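Local coordinates for protein endoglucanase (Clostridium thermocellum, PDB 2YIK) that probably hydrolyses internal beta-1,4-glycosidic bonds of cellulose, as a family 9 glycoside hydrolase whose natural chain also carries a dockerin, at residues Y129-V134 against A223-I228; I157-N162 against D235-Y240. One frame throughout, in Å; residues are numbered along the deposited sequence.

Interaction 1: Y129-V134 against A223-I228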
loop_
_atom_site.group_PDB
_atom_site.type_symbol
_atom_site.label_atom_id
_atom_site.label_comp_id
_atom_site.label_asym_id
_atom_site.label_seq_id
_atom_site.Cartn_x
_atom_site.Cartn_y
_atom_site.Cartn_z
ATOM N N TYR A 129 -2.462 0.032 2.944
ATOM C CA TYR A 129 -2.404 0.807 1.710
ATOM C C TYR A 129 -1.413 0.195 0.729
ATOM O O TYR A 129 -1.698 0.090 -0.461
ATOM C CB TYR A 129 -1.999 2.260 1.978
ATOM C CG TYR A 129 -1.584 2.999 0.722
ATOM C CD1 TYR A 129 -0.260 2.961 0.268
ATOM C CD2 TYR A 129 -2.523 3.684 -0.052
ATOM C CE1 TYR A 129 0.116 3.580 -0.924
ATOM C CE2 TYR A 129 -2.159 4.307 -1.248
ATOM C CZ TYR A 129 -0.835 4.249 -1.680
ATOM O OH TYR A 129 -0.480 4.840 -2.868
ATOM N N ALA A 130 -0.246 -0.202 1.230
ATOM C CA ALA A 130 0.775 -0.783 0.373
ATOM C C ALA A 130 0.291 -2.105 -0.191
ATOM O O ALA A 130 0.408 -2.361 -1.387
ATOM C CB ALA A 130 2.071 -0.977 1.152
ATOM N N ALA A 131 -0.270 -2.933 0.682
ATOM C CA ALA A 131 -0.790 -4.237 0.294
ATOM C C ALA A 131 -1.882 -4.140 -0.770
ATOM O O ALA A 131 -1.884 -4.893 -1.739
ATOM C CB ALA A 131 -1.333 -4.969 1.528
ATOM N N SER A 132 -2.810 -3.212 -0.595
ATOM C CA SER A 132 -3.893 -3.076 -1.553
ATOM C C SER A 132 -3.424 -2.395 -2.838
ATOM O O SER A 132 -3.852 -2.759 -3.927
ATOM C CB SER A 132 -5.047 -2.279 -0.942
ATOM O OG SER A 132 -4.647 -0.952 -0.672
ATOM N N THR A 133 -2.533 -1.421 -2.715
ATOM C CA THR A 133 -2.072 -0.714 -3.898
ATOM C C THR A 133 -1.166 -1.588 -4.771
ATOM O O THR A 133 -1.260 -1.549 -5.999
ATOM C CB THR A 133 -1.415 0.627 -3.502
ATOM O OG1 THR A 133 -2.379 1.422 -2.795
ATOM C CG2 THR A 133 -0.960 1.401 -4.739
ATOM N N VAL A 134 -0.304 -2.388 -4.153
ATOM C CA VAL A 134 0.537 -3.292 -4.937
ATOM C C VAL A 134 -0.405 -4.344 -5.549
ATOM O O VAL A 134 -0.239 -4.754 -6.696
ATOM C CB VAL A 134 1.598 -3.998 -4.062
ATOM C CG1 VAL A 134 2.305 -5.070 -4.876
ATOM C CG2 VAL A 134 2.616 -2.976 -3.543
ATOM N N ALA A 223 -9.674 -4.716 4.777
ATOM C CA ALA A 223 -10.649 -5.529 4.056
ATOM C C ALA A 223 -10.461 -5.369 2.548
ATOM O O ALA A 223 -10.609 -6.330 1.796
ATOM C CB ALA A 223 -12.082 -5.142 4.459
ATOM N N ALA A 224 -10.130 -4.155 2.114
ATOM C CA ALA A 224 -9.923 -3.890 0.695
ATOM C C ALA A 224 -8.792 -4.764 0.167
ATOM O O ALA A 224 -8.950 -5.434 -0.847
ATOM C CB ALA A 224 -9.603 -2.413 0.463
ATOM N N SER A 225 -7.665 -4.758 0.873
ATOM C CA SER A 225 -6.498 -5.552 0.494
ATOM C C SER A 225 -6.841 -7.034 0.335
ATOM O O SER A 225 -6.419 -7.684 -0.625
ATOM C CB SER A 225 -5.391 -5.408 1.543
ATOM O OG SER A 225 -4.248 -6.149 1.161
ATOM N N LEU A 226 -7.593 -7.565 1.293
ATOM C CA LEU A 226 -7.993 -8.964 1.258
ATOM C C LEU A 226 -8.945 -9.254 0.102
ATOM O O LEU A 226 -8.891 -10.332 -0.487
ATOM C CB LEU A 226 -8.622 -9.361 2.596
ATOM C CG LEU A 226 -7.575 -9.467 3.705
ATOM C CD1 LEU A 226 -8.227 -9.432 5.075
ATOM C CD2 LEU A 226 -6.784 -10.751 3.502
ATOM N N ALA A 227 -9.814 -8.299 -0.225
ATOM C CA ALA A 227 -10.738 -8.471 -1.340
ATOM C C ALA A 227 -9.916 -8.490 -2.631
ATOM O O ALA A 227 -10.203 -9.250 -3.551
ATOM C CB ALA A 227 -11.755 -7.341 -1.375
ATOM N N ILE A 228 -8.890 -7.649 -2.689
ATOM C CA ILE A 228 -8.004 -7.596 -3.848
ATOM C C ILE A 228 -7.227 -8.915 -3.940
ATOM O O ILE A 228 -6.977 -9.418 -5.037
ATOM C CB ILE A 228 -7.015 -6.407 -3.730
ATOM C CG1 ILE A 228 -7.793 -5.092 -3.866
ATOM C CG2 ILE A 228 -5.909 -6.510 -4.791
ATOM C CD1 ILE A 228 -7.007 -3.868 -3.509
HETATM O O HOH W 1 -3.725 -7.282 -1.652
#
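Ser132 and Ser225 lie side by side and are the nearest pair, by CA, between segments 129-134 and 223-228. Ser132 CA is 4.1 Å from Ser225 CA, and Ser132 CB is 4.0 Å from Ser225 CB. The two short helical segments run roughly parallel, with axes 8.2 Å apart at 30°. Small residues permit this close approach. The Ser225 hydroxyl is anti to its own backbone N (chi1 -179°), which carries OG alongside the methyl of Ala131, 3.2 Å from its CB. OG probably also hydrogen-bonds to the side-chain amide of Asn162 on helix 151-167. Ser132 turns its hydroxyl the other way. At chi1 65° OG sits between the backbone N and the carbonyl carbon and bonds back to Ala128 O, one turn earlier in its own helix. Its CB is then left to meet Ile228. The Ile228 side chain reaches across with the end of its longer branch. CD1 lies 3.6 Å from Ser132 CB and 3.4 Å from Ser132 O. Between the two backbones a water can donate to Ala131 O or Ser225 O. Helix 279-293 adds Trp284 and Trp288 beside Ala224 and Ile228. The contact is therefore mostly van der Waals packing between buried helices of the family 9 catalytic domain. The water meets backbone carbonyls, while the buried hydroxyls find partners outside the interface, that of Ser225 only probably.

Interaction 2: I157-N162 against D235-Y240; sequences ILRYFN and DTDPQY
Asp237 OD2 is gripped by Arg159 and by a water. Arg159 NH2 donates to it at 2.9 Å in a nearly straight salt-bridge bond (165°). The carboxylate oxygen lies close to the guanidinium plane and is met on its anti side. The water donates to the same oxygen and accepts from Arg159 NH1, so it bridges the two charged groups. The other oxygen, Asp237 OD1, caps the start of helix 238-257. It accepts from Tyr240 N at 3.2 Å, from well above the carboxylate plane. One N-cap side chain thus serves both the helix end and the arginine. The extended chain of Arg159 from CG to NE brings the guanidinium as far as Tyr240, where it lies flat on one ring face. The two planes are 24° apart and their centres 4.2 Å apart, a stacked cation-pi pair. NH1 sits over the ring centre. Tyr240 CG is anti to its backbone N (chi1 178°), and the ring points back at helix 151-167. Tyr240 OH ends 3.5 Å from Arg159 CA and is hydrogen-bonded to Asp163. The ring and the carboxylate together probably fix the rotation of the guanidinium. Phe233, at the end of helix 216-233, meets the Tyr240 ring edge-to-face and also touches Arg159. The contact thus joins the flank of helix 151-167 to the N-terminal end of helix 238-257, with helix 216-233 packed against both.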
loop_
_atom_site.group_PDB
_atom_site.type_symbol
_atom_site.label_atom_id
_atom_site.label_comp_id
_atom_site.label_asym_id
_atom_site.label_seq_id
_atom_site.Cartn_x
_atom_site.Cartn_y
_atom_site.Cartn_z
ATOM N N ILE A 157 5.065 -11.474 -2.118
ATOM C CA ILE A 157 4.930 -10.256 -1.327
ATOM C C ILE A 157 3.474 -10.069 -0.892
ATOM O O ILE A 157 3.216 -9.776 0.269
ATOM C CB ILE A 157 5.386 -8.990 -2.116
ATOM C CG1 ILE A 157 6.911 -8.910 -2.170
ATOM C CG2 ILE A 157 4.880 -7.737 -1.426
ATOM C CD1 ILE A 157 7.568 -10.178 -2.650
ATOM N N LEU A 158 2.532 -10.252 -1.816
ATOM C CA LEU A 158 1.117 -10.088 -1.489
ATOM C C LEU A 158 0.614 -11.116 -0.476
ATOM O O LEU A 158 -0.250 -10.809 0.345
ATOM C CB LEU A 158 0.275 -10.116 -2.764
ATOM C CG LEU A 158 0.511 -8.889 -3.657
ATOM C CD1 LEU A 158 -0.047 -9.123 -5.038
ATOM C CD2 LEU A 158 -0.125 -7.655 -3.012
ATOM N N ARG A 159 1.153 -12.333 -0.530
ATOM C CA ARG A 159 0.768 -13.365 0.427
ATOM C C ARG A 159 1.318 -12.995 1.798
ATOM O O ARG A 159 0.650 -13.184 2.816
ATOM C CB ARG A 159 1.320 -14.736 0.022
ATOM C CG ARG A 159 0.507 -15.464 -1.035
ATOM C CD ARG A 159 1.224 -16.739 -1.474
ATOM N NE ARG A 159 0.484 -17.495 -2.487
ATOM C CZ ARG A 159 -0.516 -18.334 -2.222
ATOM N NH1 ARG A 159 -0.911 -18.537 -0.967
ATOM N NH2 ARG A 159 -1.114 -18.980 -3.212
ATOM N N TYR A 160 2.535 -12.457 1.828
ATOM C CA TYR A 160 3.135 -12.077 3.095
ATOM C C TYR A 160 2.353 -10.946 3.763
ATOM O O TYR A 160 2.217 -10.930 4.988
ATOM C CB TYR A 160 4.600 -11.669 2.903
ATOM C CG TYR A 160 5.471 -11.979 4.111
ATOM C CD1 TYR A 160 5.804 -13.298 4.433
ATOM C CD2 TYR A 160 5.952 -10.958 4.933
ATOM C CE1 TYR A 160 6.591 -13.595 5.542
ATOM C CE2 TYR A 160 6.743 -11.242 6.043
ATOM C CZ TYR A 160 7.057 -12.564 6.345
ATOM O OH TYR A 160 7.824 -12.859 7.451
ATOM N N PHE A 161 1.843 -10.002 2.968
ATOM C CA PHE A 161 1.046 -8.886 3.506
ATOM C C PHE A 161 -0.270 -9.411 4.072
ATOM O O PHE A 161 -0.591 -9.218 5.239
ATOM C CB PHE A 161 0.661 -7.871 2.418
ATOM C CG PHE A 161 1.611 -6.714 2.269
ATOM C CD1 PHE A 161 1.754 -5.761 3.278
ATOM C CD2 PHE A 161 2.315 -6.543 1.085
ATOM C CE1 PHE A 161 2.587 -4.652 3.096
ATOM C CE2 PHE A 161 3.144 -5.448 0.894
ATOM C CZ PHE A 161 3.283 -4.496 1.901
ATOM N N ASN A 162 -1.034 -10.070 3.208
ATOM C CA ASN A 162 -2.340 -10.579 3.578
ATOM C C ASN A 162 -2.386 -11.723 4.596
ATOM O O ASN A 162 -3.365 -11.845 5.332
ATOM C CB ASN A 162 -3.116 -10.939 2.309
ATOM C CG ASN A 162 -3.404 -9.715 1.445
ATOM O OD1 ASN A 162 -2.751 -9.482 0.419
ATOM N ND2 ASN A 162 -4.378 -8.916 1.868
ATOM N N ASP A 235 -8.404 -17.608 -9.436
ATOM C CA ASP A 235 -8.276 -18.585 -10.513
ATOM C C ASP A 235 -7.098 -19.496 -10.253
ATOM O O ASP A 235 -7.131 -20.694 -10.542
ATOM C CB ASP A 235 -8.078 -17.871 -11.853
ATOM C CG ASP A 235 -9.245 -16.968 -12.208
ATOM O OD1 ASP A 235 -10.382 -17.480 -12.299
ATOM O OD2 ASP A 235 -9.030 -15.750 -12.394
ATOM N N THR A 236 -6.072 -18.907 -9.658
ATOM C CA THR A 236 -4.824 -19.575 -9.354
ATOM C C THR A 236 -4.772 -20.430 -8.079
ATOM O O THR A 236 -4.097 -21.461 -8.056
ATOM C CB THR A 236 -3.692 -18.497 -9.386
ATOM O OG1 THR A 236 -2.882 -18.716 -10.546
ATOM C CG2 THR A 236 -2.834 -18.506 -8.136
ATOM N N ASP A 237 -5.477 -20.015 -7.031
ATOM C CA ASP A 237 -5.504 -20.757 -5.762
ATOM C C ASP A 237 -6.871 -20.445 -5.154
ATOM O O ASP A 237 -6.975 -19.681 -4.194
ATOM C CB ASP A 237 -4.392 -20.254 -4.825
ATOM C CG ASP A 237 -4.218 -21.117 -3.575
ATOM O OD1 ASP A 237 -5.184 -21.791 -3.154
ATOM O OD2 ASP A 237 -3.106 -21.098 -2.996
ATOM N N PRO A 238 -7.941 -21.046 -5.704
ATOM C CA PRO A 238 -9.325 -20.848 -5.250
ATOM C C PRO A 238 -9.570 -20.927 -3.740
ATOM O O PRO A 238 -10.326 -20.124 -3.185
ATOM C CB PRO A 238 -10.096 -21.930 -6.007
ATOM C CG PRO A 238 -9.260 -22.165 -7.228
ATOM C CD PRO A 238 -7.870 -22.159 -6.663
ATOM N N GLN A 239 -8.944 -21.894 -3.080
ATOM C CA GLN A 239 -9.124 -22.063 -1.641
ATOM C C GLN A 239 -8.538 -20.894 -0.859
ATOM O O GLN A 239 -9.147 -20.410 0.093
ATOM C CB GLN A 239 -8.477 -23.364 -1.176
ATOM C CG GLN A 239 -8.801 -23.728 0.267
ATOM C CD GLN A 239 -8.348 -25.135 0.615
ATOM O OE1 GLN A 239 -7.373 -25.331 1.348
ATOM N NE2 GLN A 239 -9.053 -26.129 0.079
ATOM N N TYR A 240 -7.349 -20.456 -1.261
ATOM C CA TYR A 240 -6.685 -19.334 -0.609
ATOM C C TYR A 240 -7.469 -18.061 -0.887
ATOM O O TYR A 240 -7.619 -17.205 -0.014
ATOM C CB TYR A 240 -5.260 -19.172 -1.139
ATOM C CG TYR A 240 -4.512 -17.998 -0.543
ATOM C CD1 TYR A 240 -4.225 -17.948 0.822
ATOM C CD2 TYR A 240 -4.072 -16.948 -1.344
ATOM C CE1 TYR A 240 -3.512 -16.880 1.374
ATOM C CE2 TYR A 240 -3.356 -15.872 -0.803
ATOM C CZ TYR A 240 -3.081 -15.848 0.556
ATOM O OH TYR A 240 -2.373 -14.806 1.107
HETATM O O HOH W 2 -2.322 -21.370 -0.252
#

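How the interactions relate
From the N terminus, the chain passes through 129-134 on helix 124-140 and then 157-162 on helix 151-167. It then passes through three strands of the four-stranded antiparallel sheet (169-171, 177-184 and 206-209) and reaches 223-228 on helix 216-233. A short turn leads to 235-240, at the start of helix 238-257. Interaction 1 closes a loop of 88 residues and interaction 2 one of 72. Their segments alternate, so the loops cross. Interaction 1 ties helix 124-140 to helix 216-233, and interaction 2 ties helix 151-167 to the next helix, 238-257. The contacts meet directly: Asn162 and Phe161 of interaction 2 touch Ser225 and Ala131 of interaction 1, respectively.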